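Local coordinates for probable branched-chain amino acid ABC transporter, amino acid binding protein (PDB 3LKB) that probably binds branched-chain amino acids such as valine and delivers them to a membrane ABC transporter for uptake, at residues V146-H151 and Y201-N206; S182-N187 and A208-N213; N213-A218 and A240-A245; E247-A252 and G364-V369. The protein carries 2 engineered substitutions. All coordinates share one frame; numbering follows the deposited sequence.

Overall arrangement
All four contacts lie in one lobe of a two-lobed periplasmic binding protein. Contact 1 is a parallel strand pair in the sheet of that lobe, and contact 4 joins two strands of the same sheet across the single strand 357-362. Between them, helix 208-220 carries contacts 2 and 3, which share N213 and have centres about 9 Å apart. N187 ND2 and D217 OD2, 2.9 Å apart, tie these two further. F249 of contact 4 meets both: its CE1 lies 3.8 Å from V211 CG1, and its CD1 4.2 Å from L215 CD1. Contact 1 comes nearest the valine, which is about 6 Å from the Q205 side chain; the side chain of W251 is about 12 Å from the bound valine.

Contact 1 of 4, residues V146-H151 and Y201-N206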
loop_
_atom_site.group_PDB
_atom_site.type_symbol
_atom_site.label_atom_id
_atom_site.label_comp_id
_atom_site.label_asym_id
_atom_site.label_seq_id
_atom_site.Cartn_x
_atom_site.Cartn_y
_atom_site.Cartn_z
ATOM N N VAL A 146 -3.759 21.702 -25.747
ATOM C CA VAL A 146 -3.641 20.592 -24.823
ATOM C C VAL A 146 -2.554 20.845 -23.785
ATOM O O VAL A 146 -1.540 21.487 -24.064
ATOM C CB VAL A 146 -3.485 19.227 -25.578
ATOM C CG1 VAL A 146 -3.356 19.400 -27.031
ATOM C CG2 VAL A 146 -2.397 18.261 -25.011
ATOM N N ALA A 147 -2.781 20.335 -22.581
ATOM C CA ALA A 147 -1.820 20.452 -21.520
ATOM C C ALA A 147 -1.452 19.032 -21.105
ATOM O O ALA A 147 -2.290 18.118 -21.134
ATOM C CB ALA A 147 -2.430 21.179 -20.381
ATOM N N LEU A 148 -0.201 18.829 -20.743
ATOM C CA LEU A 148 0.211 17.566 -20.222
ATOM C C LEU A 148 0.406 17.725 -18.727
ATOM O O LEU A 148 0.996 18.715 -18.279
ATOM C CB LEU A 148 1.509 17.097 -20.886
ATOM C CG LEU A 148 1.580 16.968 -22.429
ATOM C CD1 LEU A 148 2.933 16.333 -22.858
ATOM C CD2 LEU A 148 0.412 16.199 -23.049
ATOM N N VAL A 149 -0.097 16.748 -17.962
ATOM C CA VAL A 149 0.166 16.630 -16.531
ATOM C C VAL A 149 0.743 15.246 -16.191
ATOM O O VAL A 149 0.138 14.234 -16.465
ATOM C CB VAL A 149 -1.124 16.900 -15.686
ATOM C CG1 VAL A 149 -0.918 16.515 -14.225
ATOM C CG2 VAL A 149 -1.500 18.340 -15.764
ATOM N N VAL A 150 1.845 15.233 -15.468
ATOM C CA VAL A 150 2.792 14.173 -15.501
ATOM C C VAL A 150 3.378 13.950 -14.113
ATOM O O VAL A 150 3.549 14.893 -13.318
ATOM C CB VAL A 150 3.833 14.600 -16.496
ATOM C CG1 VAL A 150 5.222 14.599 -15.957
ATOM C CG2 VAL A 150 3.658 13.892 -17.774
ATOM N N HIS A 151 3.623 12.687 -13.793
ATOM C CA HIS A 151 4.173 12.332 -12.514
ATOM C C HIS A 151 5.606 12.858 -12.471
ATOM O O HIS A 151 6.316 12.874 -13.517
ATOM C CB HIS A 151 4.154 10.812 -12.402
ATOM C CG HIS A 151 4.557 10.294 -11.064
ATOM N ND1 HIS A 151 5.863 9.961 -10.760
ATOM C CD2 HIS A 151 3.832 10.079 -9.933
ATOM C CE1 HIS A 151 5.916 9.547 -9.503
ATOM N NE2 HIS A 151 4.700 9.607 -8.983
ATOM N N TYR A 201 -7.978 20.212 -23.452
ATOM C CA TYR A 201 -7.757 18.803 -23.293
ATOM C C TYR A 201 -6.580 18.692 -22.384
ATOM O O TYR A 201 -5.548 19.300 -22.632
ATOM C CB TYR A 201 -7.395 18.165 -24.621
ATOM C CG TYR A 201 -8.544 18.112 -25.583
ATOM C CD1 TYR A 201 -9.316 16.957 -25.705
ATOM C CD2 TYR A 201 -8.858 19.213 -26.386
ATOM C CE1 TYR A 201 -10.379 16.907 -26.591
ATOM C CE2 TYR A 201 -9.925 19.170 -27.303
ATOM C CZ TYR A 201 -10.676 18.018 -27.399
ATOM O OH TYR A 201 -11.731 17.959 -28.279
ATOM N N VAL A 202 -6.728 17.918 -21.337
ATOM C CA VAL A 202 -5.595 17.600 -20.504
ATOM C C VAL A 202 -5.247 16.117 -20.640
ATOM O O VAL A 202 -6.090 15.244 -20.412
ATOM C CB VAL A 202 -5.895 17.900 -19.021
ATOM C CG1 VAL A 202 -4.670 17.725 -18.205
ATOM C CG2 VAL A 202 -6.396 19.259 -18.887
ATOM N N VAL A 203 -4.007 15.842 -21.012
ATOM C CA VAL A 203 -3.556 14.466 -21.104
ATOM C C VAL A 203 -2.710 14.154 -19.894
ATOM O O VAL A 203 -1.772 14.886 -19.610
ATOM C CB VAL A 203 -2.720 14.255 -22.357
ATOM C CG1 VAL A 203 -2.064 12.868 -22.349
ATOM C CG2 VAL A 203 -3.597 14.450 -23.565
ATOM N N HIS A 204 -3.026 13.055 -19.209
ATOM C CA HIS A 204 -2.283 12.660 -17.989
ATOM C C HIS A 204 -1.336 11.486 -18.183
ATOM O O HIS A 204 -1.686 10.489 -18.796
ATOM C CB HIS A 204 -3.275 12.239 -16.915
ATOM C CG HIS A 204 -4.061 13.370 -16.325
ATOM N ND1 HIS A 204 -5.219 13.864 -16.902
ATOM C CD2 HIS A 204 -3.858 14.106 -15.204
ATOM C CE1 HIS A 204 -5.716 14.824 -16.145
ATOM N NE2 HIS A 204 -4.909 14.992 -15.110
ATOM N N GLN A 205 -0.147 11.578 -17.603
ATOM C CA GLN A 205 0.721 10.413 -17.446
ATOM C C GLN A 205 1.027 10.255 -15.977
ATOM O O GLN A 205 1.911 10.905 -15.419
ATOM C CB GLN A 205 2.016 10.603 -18.234
ATOM C CG GLN A 205 3.146 9.642 -17.871
ATOM C CD GLN A 205 2.945 8.170 -18.361
ATOM O OE1 GLN A 205 1.838 7.739 -18.680
ATOM N NE2 GLN A 205 4.035 7.402 -18.382
ATOM N N ASN A 206 0.342 9.340 -15.328
ATOM C CA ASN A 206 0.438 9.276 -13.889
ATOM C C ASN A 206 -0.139 7.963 -13.397
ATOM O O ASN A 206 -0.576 7.146 -14.219
ATOM C CB ASN A 206 -0.382 10.445 -13.353
ATOM C CG ASN A 206 0.261 11.119 -12.161
ATOM O OD1 ASN A 206 0.901 10.455 -11.348
ATOM N ND2 ASN A 206 0.103 12.444 -12.055
#
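Paired in the parallel part of the mixed sheet of a periplasmic binding-protein lobe, strands 146-150 and 201-205 run in register from V146 opposite Y201 to V150 opposite Q205. The hydrogen-bond ladder begins with A147, whose N gives to Y201 O at 3.0 Å and whose O takes V203 N at 2.9 Å. V149 repeats the pattern with V203 and Q205. The last rung, H151 N to Q205 O at 3.0 Å, is more bent, 145° at the hydrogen. Beta-branched valines favour the extended backbone, and their apolar side chains suit burial. On one face L148 lies alongside V203, CD2 to CB 3.8 Å, while on the other V149 sends CG2 to V202 CG1 at 4.0 Å and CG1 to within 3.9 Å of H204 CD2. H151 CG stands anti to the backbone N (chi1 -174°), which turns the ring edge to N206: CD2 meets OD1 in the ring plane at 3.3 Å, the amide standing 83° to the ring. H151 ND1 bonds S153 OG. A leucine in place of N206 would probably leave the V180 carbonyl without its amide donor and strip the H151 edge of its oxygen. Q205 NE2 holds F155 O, and F155, of the valine pocket, also meets the H151 ring. Helix 126-140 packs on V146, Y201 and V203, helix 208-220 on V149 and H204, and strand 173-179 continues the sheet beside 146-150.

Contact 2 of 4, residues S182-N187 and A208-N213; sequences SGNLDN and AGPVAN
N184 holds its CG between its own backbone N and carbonyl carbon (chi1 61°), while N213 on the helix has CG anti to its carbonyl carbon, and these two choices bring the amides together. N213 ND2 gives a nearly straight hydrogen bond, 170° at the hydrogen, to N184 OD1 at 2.7 Å. The oxygen lies in the amide plane of N213, yet the donor stands above the carbonyl plane of N184, the two amides being turned 59° apart. N184 ND2 in turn reaches P210 O at 2.9 Å, meeting a lone pair in the plane of that carbonyl. The same nitrogen gives a second hydrogen bond to N187 OD1 at 3.1 Å, and N187 ND2 returns one to N184 O at 2.9 Å, so the loop folds on itself around the inverse gamma turn centred on N184. Proline suits the first turn of helix 208-220, where an N-H is not needed, and its ring also serves as a surface: P210 CG rests 3.7 Å from S182 CA. N187 is the residue just before helix 188-196, and its ND2 also bonds D217. Across the dimer, L185 packs on A240 of the second subunit. Asparagine, donor and acceptor in one short side chain, suits the central place: N184 uses its carbonyl oxygen and both N-H groups of its amide at once, so a loop with no helix or strand is fastened to the helix by neutral bonds, with no charge needed.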
loop_
_atom_site.group_PDB
_atom_site.type_symbol
_atom_site.label_atom_id
_atom_site.label_comp_id
_atom_site.label_asym_id
_atom_site.label_seq_id
_atom_site.Cartn_x
_atom_site.Cartn_y
_atom_site.Cartn_z
ATOM N N SER A 182 1.686 12.570 -5.880
ATOM C CA SER A 182 0.640 12.202 -4.951
ATOM C C SER A 182 0.610 13.239 -3.817
ATOM O O SER A 182 1.601 13.929 -3.591
ATOM C CB SER A 182 0.890 10.784 -4.430
ATOM O OG SER A 182 2.184 10.761 -3.808
ATOM N N GLY A 183 -0.521 13.382 -3.149
ATOM C CA GLY A 183 -0.640 14.426 -2.154
ATOM C C GLY A 183 -1.097 15.743 -2.746
ATOM O O GLY A 183 -1.042 16.765 -2.066
ATOM N N ASN A 184 -1.540 15.730 -4.015
ATOM C CA ASN A 184 -2.098 16.923 -4.660
ATOM C C ASN A 184 -3.542 17.207 -4.213
ATOM O O ASN A 184 -4.512 17.093 -4.959
ATOM C CB ASN A 184 -2.013 16.767 -6.176
ATOM C CG ASN A 184 -2.810 15.541 -6.701
ATOM O OD1 ASN A 184 -2.893 14.497 -6.055
ATOM N ND2 ASN A 184 -3.389 15.690 -7.854
ATOM N N LEU A 185 -3.683 17.587 -2.954
ATOM C CA LEU A 185 -5.009 17.858 -2.347
ATOM C C LEU A 185 -5.790 18.998 -3.024
ATOM O O LEU A 185 -7.027 19.029 -2.996
ATOM C CB LEU A 185 -4.829 18.160 -0.857
ATOM C CG LEU A 185 -4.896 16.964 0.104
ATOM C CD1 LEU A 185 -4.501 15.632 -0.527
ATOM C CD2 LEU A 185 -4.118 17.252 1.398
ATOM N N ASP A 186 -5.063 19.938 -3.610
ATOM C CA ASP A 186 -5.697 21.114 -4.170
ATOM C C ASP A 186 -4.987 21.598 -5.439
ATOM O O ASP A 186 -3.912 22.116 -5.407
ATOM C CB ASP A 186 -5.814 22.234 -3.119
ATOM C CG ASP A 186 -6.531 23.467 -3.661
ATOM O OD1 ASP A 186 -7.513 23.292 -4.422
ATOM O OD2 ASP A 186 -6.078 24.600 -3.350
ATOM N N ASN A 187 -5.666 21.395 -6.545
ATOM C CA ASN A 187 -5.183 21.585 -7.891
ATOM C C ASN A 187 -5.870 22.775 -8.518
ATOM O O ASN A 187 -5.727 22.991 -9.707
ATOM C CB ASN A 187 -5.553 20.329 -8.674
ATOM C CG ASN A 187 -5.012 19.073 -8.016
ATOM O OD1 ASN A 187 -3.848 18.755 -8.185
ATOM N ND2 ASN A 187 -5.845 18.371 -7.244
ATOM N N ALA A 208 -3.241 6.587 -10.738
ATOM C CA ALA A 208 -4.605 7.037 -10.625
ATOM C C ALA A 208 -4.925 8.068 -9.513
ATOM O O ALA A 208 -5.810 8.884 -9.708
ATOM C CB ALA A 208 -5.536 5.835 -10.532
ATOM N N GLY A 209 -4.268 8.012 -8.349
ATOM C CA GLY A 209 -4.595 8.949 -7.215
ATOM C C GLY A 209 -4.379 10.430 -7.552
ATOM O O GLY A 209 -5.259 11.248 -7.387
ATOM N N PRO A 210 -3.198 10.803 -8.070
ATOM C CA PRO A 210 -3.108 12.228 -8.505
ATOM C C PRO A 210 -4.135 12.644 -9.576
ATOM O O PRO A 210 -4.688 13.778 -9.547
ATOM C CB PRO A 210 -1.684 12.340 -9.045
ATOM C CG PRO A 210 -0.906 11.231 -8.197
ATOM C CD PRO A 210 -1.913 10.090 -8.178
ATOM N N VAL A 211 -4.402 11.746 -10.520
ATOM C CA VAL A 211 -5.380 12.062 -11.564
ATOM C C VAL A 211 -6.787 12.263 -10.965
ATOM O O VAL A 211 -7.446 13.262 -11.266
ATOM C CB VAL A 211 -5.394 11.007 -12.707
ATOM C CG1 VAL A 211 -6.535 11.317 -13.735
ATOM C CG2 VAL A 211 -4.067 10.987 -13.404
ATOM N N ALA A 212 -7.211 11.335 -10.103
ATOM C CA ALA A 212 -8.491 11.419 -9.414
ATOM C C ALA A 212 -8.670 12.754 -8.682
ATOM O O ALA A 212 -9.775 13.393 -8.719
ATOM C CB ALA A 212 -8.624 10.248 -8.432
ATOM N N ASN A 213 -7.614 13.184 -7.998
ATOM C CA ASN A 213 -7.671 14.459 -7.295
ATOM C C ASN A 213 -7.907 15.649 -8.236
ATOM O O ASN A 213 -8.695 16.578 -7.942
ATOM C CB ASN A 213 -6.388 14.660 -6.487
ATOM C CG ASN A 213 -6.311 13.725 -5.297
ATOM O OD1 ASN A 213 -7.349 13.333 -4.729
ATOM N ND2 ASN A 213 -5.080 13.341 -4.919
#

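Contact 3 of 4, residues N213-A218 and A240-A245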
loop_
_atom_site.group_PDB
_atom_site.type_symbol
_atom_site.label_atom_id
_atom_site.label_comp_id
_atom_site.label_asym_id
_atom_site.label_seq_id
_atom_site.Cartn_x
_atom_site.Cartn_y
_atom_site.Cartn_z
ATOM N N ASN A 213 -7.614 13.184 -7.998
ATOM C CA ASN A 213 -7.671 14.459 -7.295
ATOM C C ASN A 213 -7.907 15.649 -8.236
ATOM O O ASN A 213 -8.695 16.578 -7.942
ATOM C CB ASN A 213 -6.388 14.660 -6.487
ATOM C CG ASN A 213 -6.311 13.725 -5.297
ATOM O OD1 ASN A 213 -7.349 13.333 -4.729
ATOM N ND2 ASN A 213 -5.080 13.341 -4.919
ATOM N N ILE A 214 -7.201 15.636 -9.359
ATOM C CA ILE A 214 -7.386 16.668 -10.358
ATOM C C ILE A 214 -8.846 16.664 -10.886
ATOM O O ILE A 214 -9.455 17.730 -10.969
ATOM C CB ILE A 214 -6.340 16.537 -11.489
ATOM C CG1 ILE A 214 -4.972 16.983 -10.969
ATOM C CG2 ILE A 214 -6.758 17.363 -12.700
ATOM C CD1 ILE A 214 -3.815 16.569 -11.836
ATOM N N LEU A 215 -9.407 15.487 -11.197
ATOM C CA LEU A 215 -10.775 15.383 -11.725
ATOM C C LEU A 215 -11.795 15.861 -10.717
ATOM O O LEU A 215 -12.723 16.559 -11.067
ATOM C CB LEU A 215 -11.130 13.917 -12.093
ATOM C CG LEU A 215 -10.187 13.192 -13.048
ATOM C CD1 LEU A 215 -10.603 11.719 -13.321
ATOM C CD2 LEU A 215 -10.014 13.989 -14.307
ATOM N N LYS A 216 -11.616 15.465 -9.458
ATOM C CA LYS A 216 -12.493 15.918 -8.392
ATOM C C LYS A 216 -12.532 17.436 -8.345
ATOM O O LYS A 216 -13.582 18.024 -8.304
ATOM C CB LYS A 216 -12.060 15.309 -7.052
ATOM C CG LYS A 216 -12.730 13.957 -6.843
ATOM C CD LYS A 216 -11.888 12.955 -6.162
ATOM C CE LYS A 216 -11.921 13.056 -4.651
ATOM N NZ LYS A 216 -11.085 11.902 -4.093
ATOM N N ASP A 217 -11.372 18.067 -8.389
ATOM C CA ASP A 217 -11.320 19.519 -8.390
ATOM C C ASP A 217 -11.925 20.109 -9.681
ATOM O O ASP A 217 -12.712 21.050 -9.599
ATOM C CB ASP A 217 -9.881 19.970 -8.177
ATOM C CG ASP A 217 -9.455 19.858 -6.722
ATOM O OD1 ASP A 217 -10.355 19.843 -5.834
ATOM O OD2 ASP A 217 -8.222 19.773 -6.470
ATOM N N ALA A 218 -11.595 19.523 -10.844
ATOM C CA ALA A 218 -12.199 19.926 -12.123
ATOM C C ALA A 218 -13.729 19.967 -12.096
ATOM O O ALA A 218 -14.351 20.962 -12.490
ATOM C CB ALA A 218 -11.732 19.035 -13.233
ATOM N N ALA A 240 -12.849 4.224 -8.723
ATOM C CA ALA A 240 -13.000 4.102 -7.294
ATOM C C ALA A 240 -12.534 5.378 -6.561
ATOM O O ALA A 240 -13.108 5.747 -5.515
ATOM C CB ALA A 240 -12.198 2.880 -6.772
ATOM N N LEU A 241 -11.470 6.009 -7.058
ATOM C CA LEU A 241 -10.897 7.227 -6.398
ATOM C C LEU A 241 -11.584 8.507 -6.849
ATOM O O LEU A 241 -11.628 9.464 -6.091
ATOM C CB LEU A 241 -9.415 7.352 -6.705
ATOM C CG LEU A 241 -8.524 6.243 -6.155
ATOM C CD1 LEU A 241 -7.129 6.372 -6.692
ATOM C CD2 LEU A 241 -8.482 6.331 -4.618
ATOM N N ALA A 242 -12.120 8.528 -8.068
ATOM C CA ALA A 242 -12.705 9.736 -8.659
ATOM C C ALA A 242 -14.256 9.722 -8.681
ATOM O O ALA A 242 -14.892 10.800 -8.743
ATOM C CB ALA A 242 -12.197 9.930 -10.070
ATOM N N GLY A 243 -14.845 8.525 -8.646
ATOM C CA GLY A 243 -16.316 8.410 -8.756
ATOM C C GLY A 243 -16.776 9.098 -10.032
ATOM O O GLY A 243 -16.197 8.922 -11.063
ATOM N N ASP A 244 -17.779 9.934 -9.936
ATOM C CA ASP A 244 -18.373 10.555 -11.093
ATOM C C ASP A 244 -17.504 11.564 -11.742
ATOM O O ASP A 244 -17.814 12.009 -12.856
ATOM C CB ASP A 244 -19.623 11.302 -10.693
ATOM C CG ASP A 244 -20.835 10.561 -11.054
ATOM O OD1 ASP A 244 -20.905 9.364 -10.654
ATOM O OD2 ASP A 244 -21.710 11.153 -11.754
ATOM N N ALA A 245 -16.460 11.991 -11.044
ATOM C CA ALA A 245 -15.613 12.990 -11.664
ATOM C C ALA A 245 -14.861 12.322 -12.796
ATOM O O ALA A 245 -14.298 13.006 -13.631
ATOM C CB ALA A 245 -14.659 13.708 -10.643
#
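L215 and K216 meet A242 and A245 where two successive beta-alpha-beta crossovers lie next to each other: helix 208-220 joins parallel strands 201-205 and 226-229, and helix 236-242 joins 226-229 and 250-253. The apolar part centres on A245, whose methyl is directed toward helix 208-220. Its CB comes 3.8 Å from L215 CB, 3.5 Å from L215 O and 3.7 Å from K216 N; a methyl is small enough to rest on the helix backbone itself. L215 then extends past it, CG anti to the carbonyl carbon (chi1 -54°), and lays CD1 4.0 Å from A242 CB; H227 on strand 226-229 also touches L215. Within segment 240-245 the chain is shaped by its own backbone. Helix 236-242 gives way at G243, whose positive phi (56°) favours glycine, and a 3-10 turn follows in which A245 N bonds A242 O at 3.0 Å, carrying A245 back toward its partner. The polar part belongs to K216. A lysine is well suited to this partly exposed place, because its long chain can pass A242 with CD and its ammonium group can reach a carbonyl: bent at chi2 and chi3, the chain brings CD to 3.5 Å from L241 O, and NZ meets that same oxygen at 3.2 Å, almost in line with the C=O bond (168°).

Contact 4 of 4, residues E247-A252 and G364-V369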
loop_
_atom_site.group_PDB
_atom_site.type_symbol
_atom_site.label_atom_id
_atom_site.label_comp_id
_atom_site.label_asym_id
_atom_site.label_seq_id
_atom_site.Cartn_x
_atom_site.Cartn_y
_atom_site.Cartn_z
ATOM N N GLU A 247 -16.352 10.339 -15.142
ATOM C CA GLU A 247 -17.205 10.286 -16.353
ATOM C C GLU A 247 -16.565 10.942 -17.574
ATOM O O GLU A 247 -16.190 12.111 -17.528
ATOM C CB GLU A 247 -18.529 11.006 -16.070
ATOM C CG GLU A 247 -19.587 10.643 -17.067
ATOM C CD GLU A 247 -20.032 9.177 -16.945
ATOM O OE1 GLU A 247 -19.825 8.511 -15.885
ATOM O OE2 GLU A 247 -20.592 8.702 -17.930
ATOM N N GLY A 248 -16.455 10.213 -18.673
ATOM C CA GLY A 248 -15.927 10.796 -19.904
ATOM C C GLY A 248 -14.405 10.794 -19.990
ATOM O O GLY A 248 -13.850 11.165 -21.018
ATOM N N PHE A 249 -13.704 10.389 -18.937
ATOM C CA PHE A 249 -12.256 10.256 -19.049
ATOM C C PHE A 249 -11.867 9.326 -20.213
ATOM O O PHE A 249 -12.474 8.273 -20.363
ATOM C CB PHE A 249 -11.706 9.618 -17.798
ATOM C CG PHE A 249 -10.218 9.679 -17.691
ATOM C CD1 PHE A 249 -9.587 10.873 -17.290
ATOM C CD2 PHE A 249 -9.441 8.558 -17.963
ATOM C CE1 PHE A 249 -8.178 10.936 -17.131
ATOM C CE2 PHE A 249 -8.033 8.601 -17.852
ATOM C CZ PHE A 249 -7.399 9.782 -17.430
ATOM N N LEU A 250 -10.820 9.666 -20.966
ATOM C CA LEU A 250 -10.410 8.822 -22.079
ATOM C C LEU A 250 -9.065 8.178 -21.797
ATOM O O LEU A 250 -8.093 8.857 -21.528
ATOM C CB LEU A 250 -10.366 9.625 -23.366
ATOM C CG LEU A 250 -11.712 10.007 -24.004
ATOM C CD1 LEU A 250 -11.472 11.064 -24.982
ATOM C CD2 LEU A 250 -12.373 8.789 -24.712
ATOM N N TRP A 251 -9.005 6.859 -21.891
ATOM C CA TRP A 251 -7.897 6.076 -21.406
ATOM C C TRP A 251 -7.329 5.151 -22.497
ATOM O O TRP A 251 -8.062 4.454 -23.170
ATOM C CB TRP A 251 -8.448 5.259 -20.237
ATOM C CG TRP A 251 -7.480 4.327 -19.550
ATOM C CD1 TRP A 251 -6.174 4.559 -19.275
ATOM C CD2 TRP A 251 -7.777 3.031 -19.037
ATOM N NE1 TRP A 251 -5.622 3.484 -18.596
ATOM C CE2 TRP A 251 -6.575 2.520 -18.458
ATOM C CE3 TRP A 251 -8.936 2.227 -19.021
ATOM C CZ2 TRP A 251 -6.500 1.242 -17.873
ATOM C CZ3 TRP A 251 -8.865 0.965 -18.433
ATOM C CH2 TRP A 251 -7.649 0.478 -17.883
ATOM N N ALA A 252 -6.055 5.239 -22.734
ATOM C CA ALA A 252 -5.347 4.366 -23.627
ATOM C C ALA A 252 -4.631 3.242 -22.896
ATOM O O ALA A 252 -3.900 3.463 -21.969
ATOM C CB ALA A 252 -4.413 5.142 -24.445
ATOM N N GLY A 364 -19.430 4.610 -14.761
ATOM C CA GLY A 364 -18.620 3.872 -13.796
ATOM C C GLY A 364 -17.779 2.729 -14.339
ATOM O O GLY A 364 -17.120 1.986 -13.592
ATOM N N ARG A 365 -17.786 2.601 -15.655
ATOM C CA ARG A 365 -17.078 1.520 -16.289
ATOM C C ARG A 365 -16.376 2.042 -17.553
ATOM O O ARG A 365 -16.980 2.816 -18.359
ATOM C CB ARG A 365 -18.096 0.396 -16.594
ATOM C CG ARG A 365 -17.650 -0.607 -17.663
ATOM C CD ARG A 365 -18.860 -1.307 -18.323
ATOM N NE ARG A 365 -19.426 -2.247 -17.370
ATOM C CZ ARG A 365 -20.423 -3.087 -17.602
ATOM N NH1 ARG A 365 -21.039 -3.121 -18.791
ATOM N NH2 ARG A 365 -20.795 -3.904 -16.621
ATOM N N PHE A 366 -15.126 1.635 -17.740
ATOM C CA PHE A 366 -14.467 1.904 -19.047
ATOM C C PHE A 366 -14.972 1.098 -20.267
ATOM O O PHE A 366 -14.883 -0.111 -20.287
ATOM C CB PHE A 366 -12.955 1.804 -18.915
ATOM C CG PHE A 366 -12.358 3.005 -18.274
ATOM C CD1 PHE A 366 -12.109 4.165 -19.043
ATOM C CD2 PHE A 366 -12.100 3.039 -16.904
ATOM C CE1 PHE A 366 -11.586 5.316 -18.466
ATOM C CE2 PHE A 366 -11.537 4.195 -16.321
ATOM C CZ PHE A 366 -11.294 5.355 -17.104
ATOM N N VAL A 367 -15.494 1.787 -21.275
ATOM C CA VAL A 367 -16.115 1.179 -22.438
ATOM C C VAL A 367 -15.201 1.444 -23.639
ATOM O O VAL A 367 -14.791 2.568 -23.856
ATOM C CB VAL A 367 -17.454 1.898 -22.758
ATOM C CG1 VAL A 367 -17.995 1.450 -24.077
ATOM C CG2 VAL A 367 -18.470 1.692 -21.624
ATOM N N PRO A 368 -14.892 0.405 -24.431
ATOM C CA PRO A 368 -14.057 0.666 -25.624
ATOM C C PRO A 368 -14.770 1.515 -26.656
ATOM O O PRO A 368 -15.881 1.184 -27.075
ATOM C CB PRO A 368 -13.797 -0.735 -26.215
ATOM C CG PRO A 368 -14.803 -1.648 -25.538
ATOM C CD PRO A 368 -15.048 -1.041 -24.158
ATOM N N VAL A 369 -14.146 2.612 -27.047
ATOM C CA VAL A 369 -14.647 3.402 -28.146
ATOM C C VAL A 369 -13.734 3.252 -29.384
ATOM O O VAL A 369 -13.824 4.059 -30.303
ATOM C CB VAL A 369 -14.808 4.893 -27.759
ATOM C CG1 VAL A 369 -15.884 5.066 -26.720
ATOM C CG2 VAL A 369 -13.483 5.498 -27.271
#
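One face of the F366 ring takes W251, whose CE3 lies 3.6 Å above its plane, offset toward the rim. The six-membered ring of W251 presents its edge, so the pair is a T-shaped (edge-to-face) stack, centroids 4.8 Å apart and planes inclined at 58°. F249 meets the far end of the same ring: its CD2 lies 3.8 Å from F366 CZ, and F366 CE1 sits at the F249 ring edge, in its plane. Both F249 and W251 have CG anti to the backbone N (chi1 -169° and 179°), which extends the two rings to meet F366. F366 CE1 also touches the carbonyl oxygen of F249, F249 O, and the first side-chain carbon of W251, CB, each at 3.6 Å. An aromatic residue suits this place because a flat ring can satisfy a face contact and an end contact together. An alanine at F366 would probably leave the edge of W251 without its aromatic face and open a gap beside F249. Further along, L250 CD2 makes a looser contact with V369 CG2 at 4.3 Å. The polar groups have their partners outside the two segments: W251 NE1 bonds H231 O, and E247 OE2 bonds G363 N. In the mixed sheet, strands 250-253 and 365-368 are not direct neighbours. Strand 357-362 runs antiparallel between them, bonding the backbones of F249 and W251 and placing the small side chain of A361 against F366. Strand 226-229 lies on the other side of 250-253, and helix 126-140 packs on L250 and A252.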